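Endo-polygalacturonase (Pectobacterium carotovorum subsp. carotovorum, PDB 1BHE) hydrolyses the alpha-1,4 links between galacturonosyl units of polygalacturonic acid, and so takes part in the maceration and soft-rotting of plant tissue. Local coordinates at residues 25-36 with 52-63; 98-106 with 149-157. One frame throughout, in Å; residues are numbered along the deposited sequence.

Contact 1 (25-36 with 52-63)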
ATOM      1  N   ALA A  25     -20.461   3.758 -16.376  1.00 12.79           N
ATOM      2  CA  ALA A  25     -19.530   4.718 -16.940  1.00 11.32           C
ATOM      3  C   ALA A  25     -18.229   4.194 -17.523  1.00 10.81           C
ATOM      4  O   ALA A  25     -17.472   5.010 -18.070  1.00 10.05           O
ATOM      5  CB  ALA A  25     -19.178   5.712 -15.821  1.00 10.96           C
ATOM      6  N   THR A  26     -17.941   2.902 -17.454  1.00  9.85           N
ATOM      7  CA  THR A  26     -16.652   2.389 -17.914  1.00  9.78           C
ATOM      8  C   THR A  26     -16.183   2.914 -19.259  1.00 10.07           C
ATOM      9  O   THR A  26     -15.104   3.514 -19.363  1.00  9.14           O
ATOM     10  CB  THR A  26     -16.675   0.846 -17.953  1.00  9.11           C
ATOM     11  OG1 THR A  26     -17.396   0.387 -16.799  1.00  8.50           O
ATOM     12  CG2 THR A  26     -15.260   0.293 -17.941  1.00  8.76           C
ATOM     13  N   SER A  27     -16.940   2.659 -20.326  1.00 10.33           N
ATOM     14  CA  SER A  27     -16.498   3.054 -21.662  1.00 11.17           C
ATOM     15  C   SER A  27     -16.517   4.559 -21.853  1.00 10.32           C
ATOM     16  O   SER A  27     -15.681   5.074 -22.605  1.00 10.52           O
ATOM     17  CB  SER A  27     -17.302   2.330 -22.745  1.00 12.46           C
ATOM     18  OG  SER A  27     -18.691   2.525 -22.516  1.00 15.37           O
ATOM     19  N   THR A  28     -17.407   5.284 -21.184  1.00  9.77           N
ATOM     20  CA  THR A  28     -17.429   6.741 -21.280  1.00 10.69           C
ATOM     21  C   THR A  28     -16.142   7.323 -20.697  1.00 10.28           C
ATOM     22  O   THR A  28     -15.520   8.198 -21.299  1.00 10.22           O
ATOM     23  CB  THR A  28     -18.665   7.374 -20.625  1.00 11.32           C
ATOM     24  OG1 THR A  28     -18.652   7.159 -19.210  1.00 15.02           O
ATOM     25  CG2 THR A  28     -19.937   6.764 -21.188  1.00 10.09           C
ATOM     26  N   ILE A  29     -15.716   6.817 -19.543  1.00  9.50           N
ATOM     27  CA  ILE A  29     -14.466   7.286 -18.937  1.00  8.65           C
ATOM     28  C   ILE A  29     -13.258   6.860 -19.760  1.00  8.07           C
ATOM     29  O   ILE A  29     -12.348   7.659 -20.012  1.00  8.31           O
ATOM     30  CB  ILE A  29     -14.338   6.795 -17.481  1.00  8.52           C
ATOM     31  CG1 ILE A  29     -15.466   7.362 -16.611  1.00  8.62           C
ATOM     32  CG2 ILE A  29     -12.987   7.207 -16.902  1.00  8.65           C
ATOM     33  CD1 ILE A  29     -15.546   6.763 -15.217  1.00  9.48           C
ATOM     34  N   GLN A  30     -13.204   5.607 -20.209  1.00  7.63           N
ATOM     35  CA  GLN A  30     -12.089   5.108 -20.999  1.00  8.16           C
ATOM     36  C   GLN A  30     -11.908   5.902 -22.290  1.00  8.60           C
ATOM     37  O   GLN A  30     -10.793   6.277 -22.649  1.00  7.93           O
ATOM     38  CB  GLN A  30     -12.208   3.618 -21.325  1.00  7.92           C
ATOM     39  CG  GLN A  30     -10.896   3.008 -21.824  1.00  7.86           C
ATOM     40  CD  GLN A  30      -9.793   3.141 -20.790  1.00  8.79           C
ATOM     41  OE1 GLN A  30      -9.884   2.515 -19.731  1.00  8.26           O
ATOM     42  NE2 GLN A  30      -8.780   3.953 -21.088  1.00  8.25           N
ATOM     43  N   LYS A  31     -13.009   6.174 -22.987  1.00  9.57           N
ATOM     44  CA  LYS A  31     -12.963   6.967 -24.214  1.00 10.54           C
ATOM     45  C   LYS A  31     -12.369   8.342 -23.959  1.00 10.12           C
ATOM     46  O   LYS A  31     -11.498   8.804 -24.704  1.00 10.49           O
ATOM     47  CB  LYS A  31     -14.374   7.103 -24.811  1.00 11.65           C
ATOM     48  CG  LYS A  31     -14.389   7.902 -26.109  1.00 13.67           C
ATOM     49  CD  LYS A  31     -15.766   7.873 -26.764  1.00 14.79           C
ATOM     50  CE  LYS A  31     -15.744   8.626 -28.092  1.00 16.10           C
ATOM     51  NZ  LYS A  31     -17.122   8.761 -28.658  1.00 17.73           N
ATOM     52  N   ALA A  32     -12.777   9.002 -22.880  1.00  9.31           N
ATOM     53  CA  ALA A  32     -12.250  10.300 -22.493  1.00  8.93           C
ATOM     54  C   ALA A  32     -10.765  10.206 -22.160  1.00  8.85           C
ATOM     55  O   ALA A  32      -9.989  11.082 -22.536  1.00  8.71           O
ATOM     56  CB  ALA A  32     -13.014  10.856 -21.300  1.00  8.70           C
ATOM     57  N   LEU A  33     -10.355   9.155 -21.445  1.00  8.64           N
ATOM     58  CA  LEU A  33      -8.949   8.967 -21.107  1.00  9.33           C
ATOM     59  C   LEU A  33      -8.111   8.743 -22.360  1.00  9.78           C
ATOM     60  O   LEU A  33      -6.987   9.244 -22.464  1.00 10.54           O
ATOM     61  CB  LEU A  33      -8.759   7.757 -20.182  1.00  9.41           C
ATOM     62  CG  LEU A  33      -9.203   7.928 -18.730  1.00  9.12           C
ATOM     63  CD1 LEU A  33      -9.273   6.574 -18.037  1.00  9.20           C
ATOM     64  CD2 LEU A  33      -8.254   8.870 -17.995  1.00  9.18           C
ATOM     65  N   ASN A  34      -8.656   8.032 -23.349  1.00  9.66           N
ATOM     66  CA  ASN A  34      -7.954   7.761 -24.594  1.00 10.50           C
ATOM     67  C   ASN A  34      -7.813   8.944 -25.540  1.00 11.44           C
ATOM     68  O   ASN A  34      -7.177   8.766 -26.593  1.00 12.58           O
ATOM     69  CB  ASN A  34      -8.619   6.599 -25.349  1.00  9.93           C
ATOM     70  CG  ASN A  34      -8.495   5.278 -24.617  1.00 10.79           C
ATOM     71  OD1 ASN A  34      -7.720   5.138 -23.668  1.00  9.68           O
ATOM     72  ND2 ASN A  34      -9.268   4.288 -25.063  1.00 11.29           N
ATOM     73  N   ASN A  35      -8.381  10.106 -25.265  1.00 11.81           N
ATOM     74  CA  ASN A  35      -8.231  11.265 -26.135  1.00 12.92           C
ATOM     75  C   ASN A  35      -7.919  12.511 -25.314  1.00 12.03           C
ATOM     76  O   ASN A  35      -8.317  13.627 -25.637  1.00 11.88           O
ATOM     77  CB  ASN A  35      -9.486  11.475 -26.993  1.00 15.29           C
ATOM     78  CG  ASN A  35      -9.236  12.447 -28.135  1.00 17.21           C
ATOM     79  OD1 ASN A  35      -8.107  12.573 -28.612  1.00 17.43           O
ATOM     80  ND2 ASN A  35     -10.278  13.150 -28.567  1.00 18.49           N
ATOM     81  N   CYS A  36      -7.167  12.337 -24.230  1.00 11.48           N
ATOM     82  CA  CYS A  36      -6.808  13.424 -23.329  1.00 10.41           C
ATOM     83  C   CYS A  36      -5.396  13.937 -23.554  1.00 10.54           C
ATOM     84  O   CYS A  36      -4.435  13.163 -23.588  1.00  9.89           O
ATOM     85  CB  CYS A  36      -6.967  12.917 -21.886  1.00 10.31           C
ATOM     86  SG  CYS A  36      -6.872  14.199 -20.619  1.00  9.71           S
ATOM     87  N   PHE A  52     -19.787   7.691 -10.320  1.00  7.84           N
ATOM     88  CA  PHE A  52     -19.417   7.060 -11.580  1.00  7.97           C
ATOM     89  C   PHE A  52     -19.202   5.568 -11.290  1.00  8.88           C
ATOM     90  O   PHE A  52     -18.280   5.227 -10.546  1.00  8.84           O
ATOM     91  CB  PHE A  52     -18.153   7.656 -12.186  1.00  7.84           C
ATOM     92  CG  PHE A  52     -18.301   9.038 -12.762  1.00  7.45           C
ATOM     93  CD1 PHE A  52     -18.102  10.155 -11.975  1.00  7.04           C
ATOM     94  CD2 PHE A  52     -18.628   9.208 -14.098  1.00  7.80           C
ATOM     95  CE1 PHE A  52     -18.234  11.427 -12.501  1.00  7.60           C
ATOM     96  CE2 PHE A  52     -18.764  10.479 -14.637  1.00  8.48           C
ATOM     97  CZ  PHE A  52     -18.561  11.587 -13.838  1.00  7.81           C
ATOM     98  N   LEU A  53     -20.075   4.725 -11.817  1.00  9.56           N
ATOM     99  CA  LEU A  53     -19.983   3.277 -11.594  1.00 10.40           C
ATOM    100  C   LEU A  53     -19.222   2.665 -12.762  1.00  9.91           C
ATOM    101  O   LEU A  53     -19.644   2.816 -13.915  1.00 10.15           O
ATOM    102  CB  LEU A  53     -21.387   2.696 -11.452  1.00 11.78           C
ATOM    103  CG  LEU A  53     -21.561   1.372 -10.711  1.00 13.68           C
ATOM    104  CD1 LEU A  53     -20.945   1.407  -9.319  1.00 13.69           C
ATOM    105  CD2 LEU A  53     -23.040   1.015 -10.611  1.00 14.60           C
ATOM    106  N   SER A  54     -18.091   2.020 -12.491  1.00  9.20           N
ATOM    107  CA  SER A  54     -17.248   1.520 -13.575  1.00  7.93           C
ATOM    108  C   SER A  54     -16.513   0.228 -13.253  1.00  7.36           C
ATOM    109  O   SER A  54     -16.297  -0.132 -12.103  1.00  6.71           O
ATOM    110  CB  SER A  54     -16.197   2.618 -13.860  1.00  8.16           C
ATOM    111  OG  SER A  54     -15.197   2.207 -14.772  1.00  7.42           O
ATOM    112  N   GLY A  55     -16.082  -0.441 -14.317  1.00  6.96           N
ATOM    113  CA  GLY A  55     -15.229  -1.618 -14.222  1.00  6.77           C
ATOM    114  C   GLY A  55     -13.799  -1.135 -14.492  1.00  6.58           C
ATOM    115  O   GLY A  55     -13.517   0.065 -14.454  1.00  6.21           O
ATOM    116  N   PRO A  56     -12.895  -2.057 -14.779  1.00  6.83           N
ATOM    117  CA  PRO A  56     -11.501  -1.744 -15.017  1.00  6.75           C
ATOM    118  C   PRO A  56     -11.256  -0.611 -16.000  1.00  6.16           C
ATOM    119  O   PRO A  56     -11.836  -0.572 -17.082  1.00  5.13           O
ATOM    120  CB  PRO A  56     -10.924  -3.047 -15.573  1.00  6.96           C
ATOM    121  CG  PRO A  56     -11.750  -4.104 -14.925  1.00  7.26           C
ATOM    122  CD  PRO A  56     -13.139  -3.523 -14.816  1.00  7.25           C
ATOM    123  N   LEU A  57     -10.355   0.290 -15.623  1.00  4.99           N
ATOM    124  CA  LEU A  57      -9.952   1.412 -16.438  1.00  4.10           C
ATOM    125  C   LEU A  57      -8.434   1.371 -16.645  1.00  5.01           C
ATOM    126  O   LEU A  57      -7.703   0.911 -15.768  1.00  4.20           O
ATOM    127  CB  LEU A  57     -10.320   2.742 -15.763  1.00  4.38           C
ATOM    128  CG  LEU A  57     -11.798   3.009 -15.485  1.00  4.25           C
ATOM    129  CD1 LEU A  57     -11.985   4.197 -14.542  1.00  4.12           C
ATOM    130  CD2 LEU A  57     -12.562   3.236 -16.787  1.00  4.60           C
ATOM    131  N   SER A  58      -7.991   1.860 -17.792  1.00  5.27           N
ATOM    132  CA  SER A  58      -6.561   1.955 -18.088  1.00  4.81           C
ATOM    133  C   SER A  58      -6.161   3.423 -18.212  1.00  4.71           C
ATOM    134  O   SER A  58      -6.752   4.209 -18.961  1.00  4.51           O
ATOM    135  CB  SER A  58      -6.217   1.231 -19.386  1.00  6.28           C
ATOM    136  OG  SER A  58      -4.839   1.347 -19.696  1.00  8.23           O
ATOM    137  N   LEU A  59      -5.129   3.804 -17.469  1.00  5.62           N
ATOM    138  CA  LEU A  59      -4.634   5.176 -17.492  1.00  5.50           C
ATOM    139  C   LEU A  59      -3.452   5.330 -18.429  1.00  5.26           C
ATOM    140  O   LEU A  59      -2.379   4.785 -18.165  1.00  4.28           O
ATOM    141  CB  LEU A  59      -4.244   5.543 -16.054  1.00  7.00           C
ATOM    142  CG  LEU A  59      -3.931   7.009 -15.759  1.00  7.44           C
ATOM    143  CD1 LEU A  59      -5.046   7.918 -16.245  1.00  8.70           C
ATOM    144  CD2 LEU A  59      -3.681   7.202 -14.265  1.00  8.76           C
ATOM    145  N   PRO A  60      -3.609   6.069 -19.523  1.00  5.22           N
ATOM    146  CA  PRO A  60      -2.555   6.267 -20.505  1.00  5.71           C
ATOM    147  C   PRO A  60      -1.413   7.121 -19.977  1.00  6.06           C
ATOM    148  O   PRO A  60      -1.566   7.892 -19.024  1.00  6.64           O
ATOM    149  CB  PRO A  60      -3.235   6.930 -21.701  1.00  5.88           C
ATOM    150  CG  PRO A  60      -4.699   6.703 -21.469  1.00  6.40           C
ATOM    151  CD  PRO A  60      -4.861   6.729 -19.957  1.00  5.48           C
ATOM    152  N   SER A  61      -0.243   6.977 -20.581  1.00  5.69           N
ATOM    153  CA  SER A  61       0.948   7.710 -20.177  1.00  5.89           C
ATOM    154  C   SER A  61       0.748   9.214 -20.351  1.00  5.84           C
ATOM    155  O   SER A  61       0.272   9.647 -21.401  1.00  5.58           O
ATOM    156  CB  SER A  61       2.155   7.309 -21.040  1.00  5.34           C
ATOM    157  OG  SER A  61       3.322   7.959 -20.546  1.00  4.43           O
ATOM    158  N   GLY A  62       1.117   9.995 -19.347  1.00  6.07           N
ATOM    159  CA  GLY A  62       0.996  11.447 -19.395  1.00  5.90           C
ATOM    160  C   GLY A  62      -0.400  11.977 -19.120  1.00  6.35           C
ATOM    161  O   GLY A  62      -0.632  13.191 -19.134  1.00  6.71           O
ATOM    162  N   VAL A  63      -1.369  11.100 -18.935  1.00  6.70           N
ATOM    163  CA  VAL A  63      -2.765  11.430 -18.681  1.00  5.84           C
ATOM    164  C   VAL A  63      -3.111  11.155 -17.224  1.00  6.05           C
ATOM    165  O   VAL A  63      -2.567  10.259 -16.575  1.00  5.01           O
ATOM    166  CB  VAL A  63      -3.677  10.621 -19.625  1.00  6.42           C
ATOM    167  CG1 VAL A  63      -5.155  10.849 -19.355  1.00  5.01           C
ATOM    168  CG2 VAL A  63      -3.348  10.935 -21.080  1.00  6.31           C
TER
HETATM  169  O   HOH W   1     -11.533   0.303 -19.672  1.00  8.02           O
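The Phe52 ring meets Ala25 at its edge, CB lying in the ring plane 3.9 Å from CD2, while CD1 of Ile29 reaches the same CD2 obliquely. The carboxamide of Gln30 is the other flat group, and its edge faces the backbone of Ser58. Helix 26-33 closes one end of the parallel beta-helix of this family 28 glycosidase, crossing strand 52-54 at 93° with the axes 8.3 Å apart. On its side facing 52-63, the side chain of Ile29 crosses that of Leu57 at about a right angle, and CD2 of Leu33 touches CD1 of Leu59 and CG1 of Val63, both on one side of it. Cys36, disulfide-bonded to Cys15, adds its CB against CG1 of Val63. At the N-terminal end, Ala25 N donates to Leu53 O and Gly55 N to Thr26 OG1 (2.9 Å). Gln30 starts with CG anti to its backbone N (chi1 -165°) and bends at chi2, which turns the amide back to the strand. Both ends of that amide then grip one residue: Ser58 N gives to a lone pair of Gln30 OE1 at 2.8 Å, and Gln30 NE2 gives to Ser58 O at 2.9 Å, 2° out of the amide plane.

Contact 2 (98-106 with 149-157)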
ATOM      1  N   GLY A  98      -6.305 -13.633 -10.685  1.00 18.08           N
ATOM      2  CA  GLY A  98      -7.490 -13.725 -11.502  1.00 15.72           C
ATOM      3  C   GLY A  98      -8.252 -12.445 -11.782  1.00 14.57           C
ATOM      4  O   GLY A  98      -9.110 -12.457 -12.673  1.00 13.92           O
ATOM      5  N   CYS A  99      -7.991 -11.339 -11.076  1.00 13.74           N
ATOM      6  CA  CYS A  99      -8.719 -10.108 -11.336  1.00 12.77           C
ATOM      7  C   CYS A  99      -7.853  -8.915 -11.745  1.00 12.33           C
ATOM      8  O   CYS A  99      -6.799  -8.672 -11.152  1.00 11.98           O
ATOM      9  CB  CYS A  99      -9.482  -9.634 -10.092  1.00 12.57           C
ATOM     10  SG  CYS A  99     -10.532 -10.825  -9.249  1.00 12.59           S
ATOM     11  N   ASP A 100      -8.350  -8.143 -12.709  1.00 11.58           N
ATOM     12  CA  ASP A 100      -7.646  -6.920 -13.105  1.00 10.82           C
ATOM     13  C   ASP A 100      -7.875  -5.907 -11.976  1.00 10.05           C
ATOM     14  O   ASP A 100      -8.848  -6.055 -11.228  1.00  9.44           O
ATOM     15  CB  ASP A 100      -8.167  -6.347 -14.415  1.00 11.13           C
ATOM     16  CG  ASP A 100      -7.803  -7.183 -15.631  1.00 11.96           C
ATOM     17  OD1 ASP A 100      -6.733  -7.815 -15.631  1.00 11.34           O
ATOM     18  OD2 ASP A 100      -8.607  -7.209 -16.583  1.00 11.91           O
ATOM     19  N   ALA A 101      -7.046  -4.871 -11.887  1.00  8.24           N
ATOM     20  CA  ALA A 101      -7.258  -3.849 -10.866  1.00  7.51           C
ATOM     21  C   ALA A 101      -8.336  -2.882 -11.353  1.00  7.27           C
ATOM     22  O   ALA A 101      -8.713  -2.937 -12.529  1.00  7.93           O
ATOM     23  CB  ALA A 101      -5.970  -3.092 -10.571  1.00  7.06           C
ATOM     24  N   PHE A 102      -8.802  -2.008 -10.475  1.00  6.68           N
ATOM     25  CA  PHE A 102      -9.799  -1.017 -10.886  1.00  6.17           C
ATOM     26  C   PHE A 102      -9.174  -0.004 -11.832  1.00  5.75           C
ATOM     27  O   PHE A 102      -9.711   0.286 -12.907  1.00  6.09           O
ATOM     28  CB  PHE A 102     -10.412  -0.341  -9.666  1.00  6.46           C
ATOM     29  CG  PHE A 102     -11.593   0.547  -9.920  1.00  6.06           C
ATOM     30  CD1 PHE A 102     -12.374   0.430 -11.057  1.00  6.38           C
ATOM     31  CD2 PHE A 102     -11.931   1.507  -8.972  1.00  6.22           C
ATOM     32  CE1 PHE A 102     -13.462   1.260 -11.266  1.00  6.36           C
ATOM     33  CE2 PHE A 102     -13.022   2.335  -9.172  1.00  5.98           C
ATOM     34  CZ  PHE A 102     -13.778   2.210 -10.319  1.00  5.96           C
ATOM     35  N   ILE A 103      -8.038   0.565 -11.443  1.00  5.18           N
ATOM     36  CA  ILE A 103      -7.321   1.529 -12.273  1.00  4.21           C
ATOM     37  C   ILE A 103      -5.892   1.013 -12.485  1.00  4.79           C
ATOM     38  O   ILE A 103      -5.208   0.762 -11.487  1.00  5.03           O
ATOM     39  CB  ILE A 103      -7.272   2.934 -11.672  1.00  4.98           C
ATOM     40  CG1 ILE A 103      -8.688   3.512 -11.463  1.00  5.12           C
ATOM     41  CG2 ILE A 103      -6.464   3.883 -12.558  1.00  4.53           C
ATOM     42  CD1 ILE A 103      -8.647   4.723 -10.537  1.00  6.43           C
ATOM     43  N   THR A 104      -5.508   0.803 -13.735  1.00  4.41           N
ATOM     44  CA  THR A 104      -4.167   0.286 -14.022  1.00  4.47           C
ATOM     45  C   THR A 104      -3.383   1.246 -14.912  1.00  4.56           C
ATOM     46  O   THR A 104      -3.878   1.731 -15.926  1.00  4.63           O
ATOM     47  CB  THR A 104      -4.239  -1.088 -14.719  1.00  4.97           C
ATOM     48  OG1 THR A 104      -5.087  -1.986 -13.993  1.00  4.84           O
ATOM     49  CG2 THR A 104      -2.851  -1.720 -14.801  1.00  4.84           C
ATOM     50  N   ALA A 105      -2.141   1.536 -14.531  1.00  3.85           N
ATOM     51  CA  ALA A 105      -1.256   2.419 -15.272  1.00  3.66           C
ATOM     52  C   ALA A 105      -0.002   1.617 -15.639  1.00  4.45           C
ATOM     53  O   ALA A 105       0.764   1.250 -14.748  1.00  4.70           O
ATOM     54  CB  ALA A 105      -0.885   3.622 -14.407  1.00  2.53           C
ATOM     55  N   VAL A 106       0.142   1.267 -16.902  1.00  4.87           N
ATOM     56  CA  VAL A 106       1.261   0.460 -17.380  1.00  5.84           C
ATOM     57  C   VAL A 106       2.221   1.277 -18.225  1.00  5.19           C
ATOM     58  O   VAL A 106       1.800   1.936 -19.177  1.00  4.86           O
ATOM     59  CB  VAL A 106       0.742  -0.713 -18.253  1.00  6.65           C
ATOM     60  CG1 VAL A 106       1.912  -1.480 -18.865  1.00  8.07           C
ATOM     61  CG2 VAL A 106      -0.130  -1.644 -17.430  1.00  7.58           C
ATOM     62  N   ASN A 149      -9.123 -14.339  -5.295  1.00 13.90           N
ATOM     63  CA  ASN A 149      -8.929 -13.521  -6.487  1.00 12.20           C
ATOM     64  C   ASN A 149      -9.845 -12.315  -6.332  1.00 10.54           C
ATOM     65  O   ASN A 149     -11.062 -12.438  -6.466  1.00 10.22           O
ATOM     66  CB  ASN A 149      -9.218 -14.282  -7.775  1.00 12.03           C
ATOM     67  CG  ASN A 149      -8.264 -15.452  -7.956  1.00 12.63           C
ATOM     68  OD1 ASN A 149      -7.232 -15.313  -8.609  1.00 12.33           O
ATOM     69  ND2 ASN A 149      -8.627 -16.583  -7.350  1.00 12.19           N
ATOM     70  N   THR A 150      -9.290 -11.159  -5.982  1.00  9.79           N
ATOM     71  CA  THR A 150     -10.050  -9.930  -5.789  1.00  9.30           C
ATOM     72  C   THR A 150      -9.252  -8.762  -6.391  1.00  9.07           C
ATOM     73  O   THR A 150      -8.023  -8.770  -6.351  1.00  8.74           O
ATOM     74  CB  THR A 150     -10.313  -9.593  -4.313  1.00  9.16           C
ATOM     75  OG1 THR A 150      -9.047  -9.428  -3.647  1.00  8.05           O
ATOM     76  CG2 THR A 150     -11.115 -10.637  -3.544  1.00  9.16           C
ATOM     77  N   PRO A 151      -9.923  -7.748  -6.915  1.00  8.77           N
ATOM     78  CA  PRO A 151      -9.271  -6.608  -7.524  1.00  7.89           C
ATOM     79  C   PRO A 151      -8.578  -5.628  -6.595  1.00  6.98           C
ATOM     80  O   PRO A 151      -9.110  -5.192  -5.569  1.00  6.69           O
ATOM     81  CB  PRO A 151     -10.395  -5.879  -8.261  1.00  8.62           C
ATOM     82  CG  PRO A 151     -11.675  -6.516  -7.902  1.00  8.81           C
ATOM     83  CD  PRO A 151     -11.402  -7.678  -6.998  1.00  8.34           C
ATOM     84  N   ARG A 152      -7.359  -5.227  -6.956  1.00  6.41           N
ATOM     85  CA  ARG A 152      -6.670  -4.110  -6.322  1.00  5.62           C
ATOM     86  C   ARG A 152      -7.276  -2.798  -6.815  1.00  6.04           C
ATOM     87  O   ARG A 152      -7.820  -2.783  -7.928  1.00  6.11           O
ATOM     88  CB  ARG A 152      -5.175  -4.122  -6.667  1.00  5.82           C
ATOM     89  CG  ARG A 152      -4.444  -5.270  -5.970  1.00  6.89           C
ATOM     90  CD  ARG A 152      -3.005  -5.371  -6.466  1.00  7.79           C
ATOM     91  NE  ARG A 152      -2.250  -6.359  -5.688  1.00  8.94           N
ATOM     92  CZ  ARG A 152      -1.053  -6.821  -6.035  1.00  9.33           C
ATOM     93  NH1 ARG A 152      -0.453  -6.401  -7.140  1.00  9.26           N
ATOM     94  NH2 ARG A 152      -0.460  -7.723  -5.258  1.00  9.42           N
ATOM     95  N   LEU A 153      -7.208  -1.730  -6.028  1.00  5.68           N
ATOM     96  CA  LEU A 153      -7.780  -0.460  -6.463  1.00  5.67           C
ATOM     97  C   LEU A 153      -6.919   0.215  -7.529  1.00  4.40           C
ATOM     98  O   LEU A 153      -7.390   0.586  -8.601  1.00  4.14           O
ATOM     99  CB  LEU A 153      -7.940   0.523  -5.316  1.00  6.44           C
ATOM    100  CG  LEU A 153      -9.208   0.614  -4.497  1.00  8.38           C
ATOM    101  CD1 LEU A 153      -9.208   1.950  -3.743  1.00  8.85           C
ATOM    102  CD2 LEU A 153     -10.498   0.467  -5.290  1.00  7.18           C
ATOM    103  N   ILE A 154      -5.642   0.423  -7.209  1.00  4.09           N
ATOM    104  CA  ILE A 154      -4.740   1.120  -8.132  1.00  4.09           C
ATOM    105  C   ILE A 154      -3.494   0.259  -8.324  1.00  3.10           C
ATOM    106  O   ILE A 154      -2.835  -0.044  -7.333  1.00  4.23           O
ATOM    107  CB  ILE A 154      -4.355   2.508  -7.595  1.00  4.23           C
ATOM    108  CG1 ILE A 154      -5.546   3.484  -7.628  1.00  5.12           C
ATOM    109  CG2 ILE A 154      -3.192   3.130  -8.360  1.00  4.10           C
ATOM    110  CD1 ILE A 154      -5.331   4.683  -6.717  1.00  4.69           C
ATOM    111  N   GLN A 155      -3.205  -0.114  -9.555  1.00  4.44           N
ATOM    112  CA  GLN A 155      -2.033  -0.933  -9.873  1.00  4.77           C
ATOM    113  C   GLN A 155      -1.162  -0.183 -10.872  1.00  4.32           C
ATOM    114  O   GLN A 155      -1.608   0.163 -11.965  1.00  4.35           O
ATOM    115  CB  GLN A 155      -2.498  -2.269 -10.461  1.00  5.38           C
ATOM    116  CG  GLN A 155      -1.370  -3.155 -10.962  1.00  7.94           C
ATOM    117  CD  GLN A 155      -0.616  -3.860  -9.853  1.00  8.65           C
ATOM    118  OE1 GLN A 155      -1.178  -4.335  -8.869  1.00  8.92           O
ATOM    119  NE2 GLN A 155       0.707  -3.936 -10.018  1.00  9.17           N
ATOM    120  N   ILE A 156       0.064   0.135 -10.490  1.00  4.29           N
ATOM    121  CA  ILE A 156       0.979   0.902 -11.329  1.00  4.47           C
ATOM    122  C   ILE A 156       2.224   0.078 -11.650  1.00  5.13           C
ATOM    123  O   ILE A 156       2.922  -0.352 -10.736  1.00  4.55           O
ATOM    124  CB  ILE A 156       1.387   2.214 -10.643  1.00  4.43           C
ATOM    125  CG1 ILE A 156       0.164   3.025 -10.185  1.00  5.00           C
ATOM    126  CG2 ILE A 156       2.252   3.052 -11.578  1.00  3.20           C
ATOM    127  CD1 ILE A 156       0.438   3.878  -8.958  1.00  5.38           C
ATOM    128  N   ASN A 157       2.480  -0.170 -12.933  1.00  5.67           N
ATOM    129  CA  ASN A 157       3.593  -1.018 -13.345  1.00  6.68           C
ATOM    130  C   ASN A 157       4.570  -0.320 -14.280  1.00  5.72           C
ATOM    131  O   ASN A 157       4.152   0.434 -15.157  1.00  5.11           O
ATOM    132  CB  ASN A 157       3.059  -2.238 -14.124  1.00  9.33           C
ATOM    133  CG  ASN A 157       2.060  -3.089 -13.384  1.00 11.36           C
ATOM    134  OD1 ASN A 157       2.075  -3.177 -12.164  1.00 14.14           O
ATOM    135  ND2 ASN A 157       1.154  -3.744 -14.090  1.00 13.85           N
TER
HETATM  136  O   HOH W   2      -5.868  -6.727  -9.238  1.00  5.83           O
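Ile103 and Ile154 lead a run of four parallel bridges, Ile103 to Val106 beside Ile154 to Asn157, whose strand axes run 4.8 Å apart and only 6° from parallel. The backbone ladder alternates in the parallel manner: Gln155 N donates to Ile103 O, Ala105 N to Gln155 O (3.0 Å) and Asn157 N to Ala105 O. Where the strands begin, Phe102 N bonds to Arg152 O at 2.8 Å and Ile103 N to Leu153 O, which carries the pairing through the bend at Phe102 and Leu153. Toward the N-terminal ends of the segments, a water bridges Cys99 O and Arg152 N, and Asn149 OD1 takes the N-H of Gly98, 2.8 Å away and tilted 17° from the carbonyl plane. The same oxygen also accepts from Gly96 N.

Apolar contacts follow the register. Phe102 and Leu153 lie side by side and point the same way, their CD2 atoms 4.1 Å apart, with Ile119 touching both; Ile103 and Ile154 continue this inward face. CB of Ala101 rests on CB of Gln155 at 3.6 Å, and SG of Cys99, joined to Cys89, lies against CD of Pro151.

Polar side chains form a chain along segment 149-157. Arg152, extended from CG to NE, gives NH1 to Gln155 OE1, 6° out of the guanidinium plane. Gln155 bends at chi2 and passes NE2 to Asn157 OD1 at 2.7 Å. With each side-chain end held, the rotation of the Gln155 amide is fixed on both its oxygen and its nitrogen.

In-register parallel strands of successive coils, with isoleucine stacked on isoleucine at Ile103 and Ile154, are characteristic of the right-handed parallel beta-helix of family 28 polygalacturonases.

Contact 1 lies at the end of the beta-helix and contact 2 farther along it, their centres 14 Å apart. Strands 51-58 and 103-106 are neighbours, so segment 98-106 is bordered by 52-63 on one edge and 149-157 on the other. Leu57 N lies 2.8 Å from Phe102 O and Leu59 N 2.9 Å from Thr104 O, both probable hydrogen bonds that carry the parallel ladder from one contact to the next. Packing joins them too: CE1 of Phe102 lies 3.3 Å from Ser54 O. Contact 1 lies away from the active site, whereas in contact 2 the side chain of Thr150 lies about 10 Å from that of Asp223, the probable proton donor.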